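Local coordinates for protein cerato-platanin 1 (Moniliophthora perniciosa, PDB 3SUJ) that is a secreted fungal protein of the cerato-platanin family with a double-psi beta-barrel fold, able to bind zinc, whose precise function is not established, at residues K4-E9 with L108-V113; A10-S15 with S93-D98; L19-S24 with A82-A87; Y64-S69 with K76-V81. All coordinates share one frame; numbering follows the deposited sequence.

Contact 1 (K4-E9 with L108-V113); sequences KLSYDE and LGTVNV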
loop_
_atom_site.group_PDB
_atom_site.type_symbol
_atom_site.label_atom_id
_atom_site.label_comp_id
_atom_site.label_asym_id
_atom_site.label_seq_id
_atom_site.Cartn_x
_atom_site.Cartn_y
_atom_site.Cartn_z
ATOM N N LYS A 4 -5.007 -11.074 2.001
ATOM C CA LYS A 4 -4.640 -10.513 3.294
ATOM C C LYS A 4 -4.114 -9.118 3.222
ATOM O O LYS A 4 -3.334 -8.781 2.303
ATOM C CB LYS A 4 -3.554 -11.384 3.923
ATOM C CG LYS A 4 -4.061 -12.753 4.324
ATOM C CD LYS A 4 -2.893 -13.527 5.002
ATOM C CE LYS A 4 -3.233 -14.970 4.932
ATOM N NZ LYS A 4 -3.251 -15.708 6.225
ATOM N N LEU A 5 -4.471 -8.311 4.186
ATOM C CA LEU A 5 -3.920 -6.983 4.390
ATOM C C LEU A 5 -3.374 -6.886 5.831
ATOM O O LEU A 5 -4.127 -7.083 6.784
ATOM C CB LEU A 5 -4.979 -5.897 4.150
ATOM C CG LEU A 5 -4.462 -4.502 4.509
ATOM C CD1 LEU A 5 -3.390 -4.002 3.618
ATOM C CD2 LEU A 5 -5.595 -3.524 4.522
ATOM N N SER A 6 -2.127 -6.481 5.912
ATOM C CA SER A 6 -1.425 -6.232 7.195
ATOM C C SER A 6 -0.952 -4.825 7.187
ATOM O O SER A 6 -1.172 -4.097 6.188
ATOM C CB SER A 6 -0.240 -7.158 7.306
ATOM O OG SER A 6 -0.767 -8.516 7.314
ATOM N N TYR A 7 -0.287 -4.378 8.253
ATOM C CA TYR A 7 0.258 -3.020 8.243
ATOM C C TYR A 7 1.703 -3.026 8.713
ATOM O O TYR A 7 2.147 -3.993 9.379
ATOM C CB TYR A 7 -0.565 -2.055 9.037
ATOM C CG TYR A 7 -0.466 -2.114 10.509
ATOM C CD1 TYR A 7 -1.283 -2.951 11.211
ATOM C CD2 TYR A 7 0.430 -1.282 11.190
ATOM C CE1 TYR A 7 -1.182 -3.026 12.588
ATOM C CE2 TYR A 7 0.536 -1.301 12.556
ATOM C CZ TYR A 7 -0.257 -2.163 13.257
ATOM O OH TYR A 7 -0.255 -2.240 14.686
ATOM N N ASP A 8 2.406 -1.962 8.423
ATOM C CA ASP A 8 3.774 -1.792 8.957
ATOM C C ASP A 8 3.964 -0.312 9.061
ATOM O O ASP A 8 3.845 0.418 8.087
ATOM C CB ASP A 8 4.826 -2.380 8.022
ATOM C CG ASP A 8 6.148 -2.540 8.695
ATOM O OD1 ASP A 8 6.701 -1.556 9.168
ATOM O OD2 ASP A 8 6.598 -3.742 8.884
ATOM N N GLU A 9 4.300 0.174 10.273
ATOM C CA GLU A 9 4.536 1.610 10.529
ATOM C C GLU A 9 5.710 2.170 9.846
ATOM O O GLU A 9 5.800 3.390 9.768
ATOM C CB GLU A 9 4.582 1.869 12.051
ATOM C CG GLU A 9 3.245 1.619 12.652
ATOM C CD GLU A 9 3.115 2.092 14.119
ATOM O OE1 GLU A 9 2.899 3.262 14.284
ATOM O OE2 GLU A 9 3.083 1.256 15.019
ATOM N N LEU A 108 -6.673 -5.802 15.007
ATOM C CA LEU A 108 -6.893 -6.894 14.063
ATOM C C LEU A 108 -5.600 -7.509 13.548
ATOM O O LEU A 108 -5.529 -8.713 13.362
ATOM C CB LEU A 108 -7.787 -6.399 12.897
ATOM C CG LEU A 108 -9.201 -5.994 13.360
ATOM C CD1 LEU A 108 -10.015 -5.262 12.272
ATOM C CD2 LEU A 108 -9.932 -7.205 13.911
ATOM N N GLY A 109 -4.646 -6.655 13.283
ATOM C CA GLY A 109 -3.340 -7.114 12.804
ATOM C C GLY A 109 -3.326 -7.369 11.294
ATOM O O GLY A 109 -2.642 -6.715 10.537
ATOM N N THR A 110 -4.126 -8.356 10.904
ATOM C CA THR A 110 -4.293 -8.798 9.456
ATOM C C THR A 110 -5.774 -9.003 9.174
ATOM O O THR A 110 -6.453 -9.587 10.052
ATOM C CB THR A 110 -3.513 -10.065 9.199
ATOM O OG1 THR A 110 -2.107 -9.774 9.422
ATOM C CG2 THR A 110 -3.695 -10.568 7.762
ATOM N N VAL A 111 -6.301 -8.482 8.082
ATOM C CA VAL A 111 -7.733 -8.653 7.709
ATOM C C VAL A 111 -7.761 -9.167 6.305
ATOM O O VAL A 111 -6.807 -9.049 5.558
ATOM C CB VAL A 111 -8.510 -7.397 7.784
ATOM C CG1 VAL A 111 -8.634 -6.873 9.214
ATOM C CG2 VAL A 111 -8.017 -6.334 6.877
ATOM N N ASN A 112 -8.850 -9.758 5.933
ATOM C CA ASN A 112 -9.105 -10.096 4.499
ATOM C C ASN A 112 -9.805 -8.973 3.809
ATOM O O ASN A 112 -10.687 -8.363 4.397
ATOM C CB ASN A 112 -9.940 -11.390 4.420
ATOM C CG ASN A 112 -9.181 -12.581 4.978
ATOM O OD1 ASN A 112 -7.954 -12.701 4.865
ATOM N ND2 ASN A 112 -9.913 -13.469 5.599
ATOM N N VAL A 113 -9.329 -8.662 2.625
ATOM C CA VAL A 113 -9.915 -7.609 1.775
ATOM C C VAL A 113 -10.164 -8.123 0.375
ATOM O O VAL A 113 -9.508 -9.046 -0.090
ATOM C CB VAL A 113 -8.978 -6.371 1.708
ATOM C CG1 VAL A 113 -8.835 -5.691 3.077
ATOM C CG2 VAL A 113 -7.638 -6.734 1.136
HETATM O O HOH W 1 -0.013 -6.199 10.623
#
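Leu5 and Val111 form an antiparallel hydrogen-bonded pair joining strands 3-7 and 111-118: Leu5 N donates to Val111 O at 2.8 Å, and Val111 N returns a bond to Leu5 O at 2.9 Å. The tight side lies inward. Leu5 CB rests 4.1 Å from Val111 CG2 and 4.0 Å from Val113 CG1, and the leucine CG, swung to the side opposite its own amide nitrogen (chi1 174°), carries the branches on toward Leu66, Phe90 and Leu100 in the barrel interior. The other face is looser and largely open to solvent. There the Lys4 stem passes Thr110, CB to CG2 3.9 Å, and runs alongside Asn112, pointing the same way. Next along, Thr110 OG1 gives its proton to Ser6 OG across 2.8 Å. With an alanine here in place of the serine, the Thr110 hydroxyl would probably lose this acceptor and be free to turn. Beyond Ser6 the strands part. Gly109, at positive phi just after helix 105-108, turns its carbonyl to a water that bridges the gap, donating to Gly109 O (2.7 Å) and accepting from Tyr7 N (3.0 Å). The chemistry thus splits by face, which implies a junction sealed by aliphatic packing inside and by hydroxyl, lysine-stem and water contacts outside, with the backbone pair between them.

Contact 2 (A10-S15 with S93-D98); sequences AYDNPS and SKQAMD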
loop_
_atom_site.group_PDB
_atom_site.type_symbol
_atom_site.label_atom_id
_atom_site.label_comp_id
_atom_site.label_asym_id
_atom_site.label_seq_id
_atom_site.Cartn_x
_atom_site.Cartn_y
_atom_site.Cartn_z
ATOM N N ALA A 10 6.556 1.355 9.238
ATOM C CA ALA A 10 7.575 1.909 8.383
ATOM C C ALA A 10 6.969 2.789 7.305
ATOM O O ALA A 10 7.542 3.760 6.892
ATOM C CB ALA A 10 8.439 0.858 7.768
ATOM N N TYR A 11 5.770 2.415 6.807
ATOM C CA TYR A 11 5.156 3.161 5.667
ATOM C C TYR A 11 4.534 4.453 6.142
ATOM O O TYR A 11 4.137 5.267 5.317
ATOM C CB TYR A 11 4.177 2.258 4.911
ATOM C CG TYR A 11 4.795 0.977 4.324
ATOM C CD1 TYR A 11 5.872 1.063 3.367
ATOM C CD2 TYR A 11 4.305 -0.244 4.633
ATOM C CE1 TYR A 11 6.432 -0.006 2.811
ATOM C CE2 TYR A 11 4.833 -1.315 4.056
ATOM C CZ TYR A 11 5.936 -1.194 3.162
ATOM O OH TYR A 11 6.375 -2.418 2.642
ATOM N N ASP A 12 4.455 4.698 7.448
ATOM C CA ASP A 12 3.940 5.951 7.951
ATOM C C ASP A 12 4.954 7.092 8.037
ATOM O O ASP A 12 4.559 8.233 8.347
ATOM C CB ASP A 12 3.368 5.696 9.332
ATOM C CG ASP A 12 2.154 4.798 9.256
ATOM O OD1 ASP A 12 0.998 5.275 9.227
ATOM O OD2 ASP A 12 2.298 3.588 9.272
ATOM N N ASN A 13 6.219 6.797 7.806
ATOM C CA ASN A 13 7.288 7.822 7.885
ATOM C C ASN A 13 7.435 8.495 6.516
ATOM O O ASN A 13 7.983 7.916 5.616
ATOM C CB ASN A 13 8.600 7.153 8.271
ATOM C CG ASN A 13 9.665 8.174 8.578
ATOM O OD1 ASN A 13 9.527 9.356 8.196
ATOM N ND2 ASN A 13 10.754 7.738 9.197
ATOM N N PRO A 14 7.021 9.778 6.392
ATOM C CA PRO A 14 7.083 10.418 5.103
ATOM C C PRO A 14 8.511 10.679 4.674
ATOM O O PRO A 14 8.749 10.925 3.477
ATOM C CB PRO A 14 6.339 11.744 5.272
ATOM C CG PRO A 14 6.544 12.055 6.767
ATOM C CD PRO A 14 6.494 10.666 7.476
ATOM N N SER A 15 9.467 10.656 5.606
ATOM C CA SER A 15 10.857 11.024 5.275
ATOM C C SER A 15 11.658 9.871 4.749
ATOM O O SER A 15 12.766 10.088 4.262
ATOM C CB SER A 15 11.565 11.577 6.539
ATOM O OG SER A 15 10.723 12.640 7.019
ATOM N N SER A 93 0.495 1.184 5.271
ATOM C CA SER A 93 0.726 1.989 6.449
ATOM C C SER A 93 -0.270 1.657 7.513
ATOM O O SER A 93 -1.426 1.269 7.225
ATOM C CB SER A 93 0.770 3.510 6.171
ATOM O OG SER A 93 -0.600 4.185 5.886
ATOM N N LYS A 94 0.063 1.961 8.811
ATOM C CA LYS A 94 -0.937 1.879 9.865
ATOM C C LYS A 94 -2.064 2.889 9.612
ATOM O O LYS A 94 -3.203 2.510 9.848
ATOM C CB LYS A 94 -0.295 2.097 11.251
ATOM C CG LYS A 94 -1.262 1.803 12.354
ATOM C CD LYS A 94 -0.557 2.035 13.696
ATOM C CE LYS A 94 -1.572 1.807 14.779
ATOM N NZ LYS A 94 -2.473 2.981 14.984
ATOM N N GLN A 95 -1.738 4.092 9.194
ATOM C CA GLN A 95 -2.810 5.071 8.938
ATOM C C GLN A 95 -3.799 4.508 7.885
ATOM O O GLN A 95 -5.003 4.677 8.037
ATOM C CB GLN A 95 -2.229 6.368 8.469
ATOM C CG GLN A 95 -1.659 7.237 9.593
ATOM C CD GLN A 95 -0.835 8.313 9.067
ATOM O OE1 GLN A 95 -1.389 9.450 8.829
ATOM N NE2 GLN A 95 0.440 8.033 8.808
ATOM N N ALA A 96 -3.307 3.900 6.823
ATOM C CA ALA A 96 -4.196 3.370 5.807
ATOM C C ALA A 96 -5.065 2.256 6.360
ATOM O O ALA A 96 -6.272 2.215 6.105
ATOM C CB ALA A 96 -3.357 2.908 4.693
ATOM N N MET A 97 -4.470 1.340 7.155
ATOM C CA MET A 97 -5.251 0.254 7.672
ATOM C C MET A 97 -6.246 0.744 8.748
ATOM O O MET A 97 -7.342 0.186 8.827
ATOM C CB MET A 97 -4.346 -0.891 8.182
ATOM C CG MET A 97 -5.202 -2.120 8.560
ATOM S SD MET A 97 -4.125 -3.547 8.805
ATOM C CE MET A 97 -5.251 -4.749 9.440
ATOM N N ASP A 98 -5.850 1.725 9.537
ATOM C CA ASP A 98 -6.793 2.333 10.472
ATOM C C ASP A 98 -7.945 2.994 9.691
ATOM O O ASP A 98 -9.114 2.855 10.139
ATOM C CB ASP A 98 -6.079 3.357 11.334
ATOM C CG ASP A 98 -5.486 2.741 12.617
ATOM O OD1 ASP A 98 -5.946 1.723 13.071
ATOM O OD2 ASP A 98 -4.545 3.375 13.161
HETATM O O HOH W 2 2.471 10.061 8.445
#
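Asp12 lays its carboxylate over the first turn of helix 94-101, where both oxygens collect N-H groups. OD2 takes Lys94 N at 2.8 Å through its syn lone pair. OD1 accepts twice: Gln95 N reaches its syn lone pair at 3.0 Å, and Gln95 NE2 comes to the anti lone pair at 2.8 Å with an angle of 163° at the hydrogen. The side chains of Asp12 and Gln95 cross obliquely, yet carboxylate and amide are nearly coplanar, 24° apart, and OD1 lies almost in the amide plane. Three bonds thus fix the rotation of the carboxylate. A water adds a second bridge, donating to Asp12 O and accepting from Gln95 NE2, which leaves the glutamine amide nitrogen shared between carboxylate and water. Ser93 is the N-cap. Its OG, turned between backbone N and carbonyl carbon (chi1 74°), accepts from Ala96 N at 2.9 Å and also bonds to Pro44 O. Beside it, Tyr11 CB packs 3.8 Å from Ser93 CB, while the phenol leads away to a hydrogen bond with Asp84. Further along the helix Lys94 NZ bridges to Asp98 OD2, also at 2.8 Å. The carboxylate's negative charge sits at the positive end of the helix dipole, which probably favours its ionised form. With Ser93 satisfying one amide and Asp12 two more, this pattern of donors and acceptors is typical of a helix N-terminus capped both from within and by a distant loop.

Contact 3 (L19-S24 with A82-A87); sequences LSVTCS and AIDRSA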
loop_
_atom_site.group_PDB
_atom_site.type_symbol
_atom_site.label_atom_id
_atom_site.label_comp_id
_atom_site.label_asym_id
_atom_site.label_seq_id
_atom_site.Cartn_x
_atom_site.Cartn_y
_atom_site.Cartn_z
ATOM N N LEU A 19 14.576 4.839 -2.095
ATOM C CA LEU A 19 15.674 3.850 -2.199
ATOM C C LEU A 19 15.596 2.748 -1.172
ATOM O O LEU A 19 16.262 1.713 -1.358
ATOM C CB LEU A 19 17.059 4.547 -2.205
ATOM C CG LEU A 19 17.252 5.528 -3.322
ATOM C CD1 LEU A 19 18.587 6.290 -3.039
ATOM C CD2 LEU A 19 17.170 4.864 -4.697
ATOM N N SER A 20 14.732 2.880 -0.184
ATOM C CA SER A 20 14.590 1.871 0.885
ATOM C C SER A 20 13.620 0.725 0.614
ATOM O O SER A 20 13.502 -0.178 1.427
ATOM C CB SER A 20 14.188 2.525 2.204
ATOM O OG SER A 20 12.828 2.929 2.252
ATOM N N VAL A 21 12.925 0.803 -0.536
ATOM C CA VAL A 21 11.900 -0.211 -0.872
ATOM C C VAL A 21 12.264 -0.842 -2.190
ATOM O O VAL A 21 13.142 -0.411 -2.942
ATOM C CB VAL A 21 10.504 0.483 -0.875
ATOM C CG1 VAL A 21 10.130 0.980 0.513
ATOM C CG2 VAL A 21 10.482 1.604 -1.921
ATOM N N THR A 22 11.503 -1.862 -2.535
ATOM C CA THR A 22 11.827 -2.658 -3.725
ATOM C C THR A 22 11.765 -1.785 -4.971
ATOM O O THR A 22 12.594 -1.907 -5.907
ATOM C CB THR A 22 10.785 -3.805 -3.858
ATOM O OG1 THR A 22 10.723 -4.536 -2.670
ATOM C CG2 THR A 22 11.143 -4.680 -5.069
ATOM N N CYS A 23 10.792 -0.890 -5.047
ATOM C CA CYS A 23 10.560 -0.059 -6.232
ATOM C C CYS A 23 11.378 1.202 -6.219
ATOM O O CYS A 23 10.861 2.322 -6.363
ATOM C CB CYS A 23 9.043 0.279 -6.378
ATOM S SG CYS A 23 8.015 -1.205 -6.491
ATOM N N SER A 24 12.673 0.988 -6.088
ATOM C CA SER A 24 13.643 2.108 -5.945
ATOM C C SER A 24 13.933 2.829 -7.242
ATOM O O SER A 24 13.371 3.851 -7.552
ATOM C CB SER A 24 14.866 1.610 -5.203
ATOM O OG SER A 24 15.354 0.519 -5.938
ATOM N N ALA A 82 1.462 0.694 -4.490
ATOM C CA ALA A 82 2.384 -0.353 -4.160
ATOM C C ALA A 82 3.799 0.013 -4.571
ATOM O O ALA A 82 4.098 0.390 -5.700
ATOM C CB ALA A 82 2.010 -1.594 -4.913
ATOM N N ILE A 83 4.690 -0.019 -3.556
ATOM C CA ILE A 83 6.070 0.461 -3.754
ATOM C C ILE A 83 7.102 -0.558 -3.267
ATOM O O ILE A 83 8.338 -0.275 -3.405
ATOM C CB ILE A 83 6.300 1.821 -2.994
ATOM C CG1 ILE A 83 6.321 1.600 -1.445
ATOM C CG2 ILE A 83 5.200 2.845 -3.322
ATOM C CD1 ILE A 83 6.632 2.934 -0.661
ATOM N N ASP A 84 6.663 -1.643 -2.687
ATOM C CA ASP A 84 7.578 -2.566 -1.976
ATOM C C ASP A 84 7.064 -3.982 -2.124
ATOM O O ASP A 84 5.810 -4.172 -2.268
ATOM C CB ASP A 84 7.634 -2.113 -0.468
ATOM C CG ASP A 84 8.813 -2.590 0.277
ATOM O OD1 ASP A 84 9.886 -2.897 -0.295
ATOM O OD2 ASP A 84 8.690 -2.558 1.517
ATOM N N ARG A 85 7.898 -4.981 -2.074
ATOM C CA ARG A 85 7.389 -6.334 -2.026
ATOM C C ARG A 85 6.817 -6.699 -0.647
ATOM O O ARG A 85 7.393 -6.281 0.409
ATOM C CB ARG A 85 8.522 -7.339 -2.370
ATOM C CG ARG A 85 8.054 -8.807 -2.269
ATOM C CD ARG A 85 8.914 -9.738 -3.120
ATOM N NE ARG A 85 8.396 -11.104 -2.962
ATOM C CZ ARG A 85 7.259 -11.533 -3.527
ATOM N NH1 ARG A 85 6.563 -10.782 -4.355
ATOM N NH2 ARG A 85 6.775 -12.745 -3.224
ATOM N N SER A 86 5.691 -7.403 -0.583
ATOM C CA SER A 86 5.225 -8.091 0.608
ATOM C C SER A 86 5.241 -9.567 0.192
ATOM O O SER A 86 4.911 -9.896 -0.954
ATOM C CB SER A 86 3.780 -7.603 0.892
ATOM O OG SER A 86 3.350 -7.989 2.196
ATOM N N ALA A 87 5.535 -10.463 1.120
ATOM C CA ALA A 87 5.571 -11.847 0.693
ATOM C C ALA A 87 4.221 -12.499 0.372
ATOM O O ALA A 87 4.211 -13.352 -0.518
ATOM C CB ALA A 87 6.519 -12.725 1.585
#
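Hydrogen bonds first: Thr22 and Asp84 interlock where the chain turns a corner after strand 76-83. Thr22 N donates to Asp84 OD1 at 3.0 Å, meeting the anti side of that oxygen and 29° out of the carboxylate plane. Thr22 OG1, beside its own backbone N (chi1 -54°), in turn takes the N-H of the next residue, Arg85, with OG1 to Arg85 N 2.9 Å. One residue on, Cys23 N reaches Ile83 O at 3.0 Å from above the carbonyl plane. The other carboxylate oxygen of Asp84 is taken by the Tyr11 hydroxyl. An asparagine here would put an amide nitrogen in place of one oxygen and would probably leave either Thr22 N or the Tyr11 hydroxyl without its acceptor. Apolar packing comes next: Val21 CG1 touches Ile83 CD1 at 4.2 Å as the two side chains cross, with Phe37 and Leu30 adding to this patch. The covalent link is the disulfide from Cys23, which packs beside the Ile83 carbonyl, to Cys60. Cys23 is also the centre of an inverse gamma turn, and the loop around it, tied to Cys60 by the disulfide, docks on the corner where strand 76-83 of the double-psi barrel ends.

Contact 4 (Y64-S69 with K76-V81); sequences YQLTYS and KSIYMV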
loop_
_atom_site.group_PDB
_atom_site.type_symbol
_atom_site.label_atom_id
_atom_site.label_comp_id
_atom_site.label_asym_id
_atom_site.label_seq_id
_atom_site.Cartn_x
_atom_site.Cartn_y
_atom_site.Cartn_z
ATOM N N TYR A 64 -3.973 0.073 -5.994
ATOM C CA TYR A 64 -4.864 -1.036 -5.649
ATOM C C TYR A 64 -5.984 -0.536 -4.796
ATOM O O TYR A 64 -5.726 0.092 -3.714
ATOM C CB TYR A 64 -4.081 -2.154 -4.910
ATOM C CG TYR A 64 -3.098 -2.822 -5.790
ATOM C CD1 TYR A 64 -3.470 -3.968 -6.501
ATOM C CD2 TYR A 64 -1.794 -2.398 -5.914
ATOM C CE1 TYR A 64 -2.588 -4.653 -7.329
ATOM C CE2 TYR A 64 -0.895 -3.098 -6.754
ATOM C CZ TYR A 64 -1.289 -4.226 -7.389
ATOM O OH TYR A 64 -0.354 -4.874 -8.200
ATOM N N GLN A 65 -7.209 -0.840 -5.164
ATOM C CA GLN A 65 -8.348 -0.625 -4.316
ATOM C C GLN A 65 -8.552 -1.815 -3.428
ATOM O O GLN A 65 -8.689 -2.963 -3.895
ATOM C CB GLN A 65 -9.555 -0.465 -5.196
ATOM C CG GLN A 65 -10.868 -0.213 -4.378
ATOM C CD GLN A 65 -12.081 -0.234 -5.292
ATOM O OE1 GLN A 65 -12.189 -1.174 -6.123
ATOM N NE2 GLN A 65 -12.940 0.745 -5.249
ATOM N N LEU A 66 -8.505 -1.568 -2.124
ATOM C CA LEU A 66 -8.662 -2.612 -1.119
ATOM C C LEU A 66 -9.920 -2.332 -0.341
ATOM O O LEU A 66 -10.060 -1.274 0.212
ATOM C CB LEU A 66 -7.465 -2.642 -0.170
ATOM C CG LEU A 66 -6.096 -2.730 -0.833
ATOM C CD1 LEU A 66 -4.942 -2.680 0.222
ATOM C CD2 LEU A 66 -5.926 -3.988 -1.616
ATOM N N THR A 67 -10.817 -3.310 -0.341
ATOM C CA THR A 67 -12.133 -3.130 0.270
ATOM C C THR A 67 -12.318 -4.104 1.387
ATOM O O THR A 67 -12.122 -5.305 1.265
ATOM C CB THR A 67 -13.285 -3.317 -0.785
ATOM O OG1 THR A 67 -13.050 -2.326 -1.840
ATOM C CG2 THR A 67 -14.633 -3.030 -0.121
ATOM N N TYR A 68 -12.671 -3.477 2.513
ATOM C CA TYR A 68 -12.901 -4.254 3.790
ATOM C C TYR A 68 -14.346 -4.190 4.113
ATOM O O TYR A 68 -14.936 -3.119 4.164
ATOM C CB TYR A 68 -12.072 -3.672 4.940
ATOM C CG TYR A 68 -12.257 -4.383 6.255
ATOM C CD1 TYR A 68 -11.902 -5.701 6.413
ATOM C CD2 TYR A 68 -12.821 -3.709 7.315
ATOM C CE1 TYR A 68 -12.071 -6.358 7.675
ATOM C CE2 TYR A 68 -12.991 -4.360 8.590
ATOM C CZ TYR A 68 -12.624 -5.641 8.654
ATOM O OH TYR A 68 -12.746 -6.304 9.887
ATOM N N SER A 69 -14.890 -5.401 4.318
ATOM C CA SER A 69 -16.292 -5.488 4.741
ATOM C C SER A 69 -16.301 -5.958 6.185
ATOM O O SER A 69 -16.101 -7.153 6.452
ATOM C CB SER A 69 -16.938 -6.552 3.902
ATOM O OG SER A 69 -17.038 -6.051 2.592
ATOM N N LYS A 76 -15.876 -0.293 3.158
ATOM C CA LYS A 76 -14.974 0.848 3.031
ATOM C C LYS A 76 -13.833 0.390 2.137
ATOM O O LYS A 76 -13.360 -0.731 2.246
ATOM C CB LYS A 76 -14.438 1.149 4.460
ATOM C CG LYS A 76 -13.395 2.159 4.546
ATOM C CD LYS A 76 -13.786 3.515 4.131
ATOM C CE LYS A 76 -12.595 4.457 4.331
ATOM N NZ LYS A 76 -13.139 5.852 4.151
ATOM N N SER A 77 -13.336 1.333 1.343
ATOM C CA SER A 77 -12.185 1.084 0.482
ATOM C C SER A 77 -11.098 2.061 0.722
ATOM O O SER A 77 -11.365 3.234 1.024
ATOM C CB SER A 77 -12.559 1.200 -1.020
ATOM O OG SER A 77 -13.595 0.312 -1.396
ATOM N N ILE A 78 -9.875 1.602 0.548
ATOM C CA ILE A 78 -8.762 2.548 0.421
ATOM C C ILE A 78 -8.046 2.283 -0.885
ATOM O O ILE A 78 -8.291 1.252 -1.486
ATOM C CB ILE A 78 -7.700 2.393 1.616
ATOM C CG1 ILE A 78 -7.171 0.969 1.719
ATOM C CG2 ILE A 78 -8.348 2.896 2.938
ATOM C CD1 ILE A 78 -5.874 0.727 2.564
ATOM N N TYR A 79 -7.161 3.177 -1.272
ATOM C CA TYR A 79 -6.482 3.136 -2.601
ATOM C C TYR A 79 -5.019 3.229 -2.291
ATOM O O TYR A 79 -4.561 4.251 -1.764
ATOM C CB TYR A 79 -6.981 4.290 -3.489
ATOM C CG TYR A 79 -8.499 4.171 -3.689
ATOM C CD1 TYR A 79 -9.039 3.417 -4.723
ATOM C CD2 TYR A 79 -9.366 4.697 -2.745
ATOM C CE1 TYR A 79 -10.401 3.230 -4.854
ATOM C CE2 TYR A 79 -10.771 4.505 -2.825
ATOM C CZ TYR A 79 -11.238 3.804 -3.918
ATOM O OH TYR A 79 -12.629 3.545 -3.980
ATOM N N MET A 80 -4.305 2.163 -2.489
ATOM C CA MET A 80 -2.900 2.080 -2.034
ATOM C C MET A 80 -1.949 2.032 -3.205
ATOM O O MET A 80 -2.128 1.209 -4.070
ATOM C CB MET A 80 -2.750 0.781 -1.175
ATOM C CG MET A 80 -1.427 0.734 -0.387
ATOM S SD MET A 80 -0.874 -0.880 0.178
ATOM C CE MET A 80 -0.107 -1.356 -1.341
ATOM N N VAL A 81 -0.874 2.841 -3.131
ATOM C CA VAL A 81 0.184 2.743 -4.087
ATOM C C VAL A 81 1.161 1.654 -3.652
ATOM O O VAL A 81 1.704 1.766 -2.511
ATOM C CB VAL A 81 0.916 4.105 -4.276
ATOM C CG1 VAL A 81 2.059 3.947 -5.300
ATOM C CG2 VAL A 81 -0.115 5.200 -4.695
#
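A beta hairpin made by strands 63-68 and 76-83 holds this contact, with five antiparallel pairs from Tyr64-Met80 to Tyr68-Lys76. Three of them are hydrogen-bonded pairs, each closed by two backbone bonds: Tyr64 with Met80, Leu66 with Ile78 and Tyr68 with Lys76. At the middle pair Leu66 N donates to Ile78 O at 2.9 Å, and the return bond from Ile78 N lies in the carbonyl plane of Leu66. The two intervening pairs put polar side chains on the other face. Thr67 OG1 and Ser77 OG share a hydrogen bond of 2.7 Å. Gln65 and Tyr79 run side by side in the same direction: the extended glutamine chain (chi1 -180°) lays CG along the ring, 3.5 Å from Tyr79 CE1, and Gln65 NE2 donates to Tyr79 OH at 3.1 Å. The amide is turned 40° from the ring, with the phenol oxygen near the amide plane. On the Leu66 face, Leu66 CB meets Ile78 CG1 at 4.1 Å, and Leu66 CD1 reaches Met80 CB at 4.3 Å. Phe90, edge-to-face with Tyr64, and Leu100 of helix 94-101, against Ile78, continue this apolar layer. Tyr64 also comes close to Asp51, a zinc ligand of this protein, and to a bound zinc ion. Regular pairing, with one face hydrophobic from Tyr64-Met80 to Leu66-Ile78 before giving way to Tyr68 and solvent-facing Lys76 near the turn, suits a hairpin forming part of the wall of the double-psi beta barrel.

Overall arrangement
Contacts 1 and 4 belong to one sheet, where strands 111-118 and 63-68 are neighbours; both join antiparallel strands through backbone pairs, with buried leucine, valine, isoleucine and methionine on one face and hydroxyl pairs on the more exposed other. Contacts 2 and 3 instead sit where loops of the long region after strand 3-7 meet a helix start and a strand end; partly exposed Asp12, Thr22 and Asp84 do the work, the carboxylates gripping backbone N-H groups. A tyrosine-aspartate bond joins these two loop contacts. Helix 94-101 links contact 2 to contact 1 through Met97 and Lys94. Contacts 3 and 4 share strand 76-83, yet lie on opposite sides of the chain's centre.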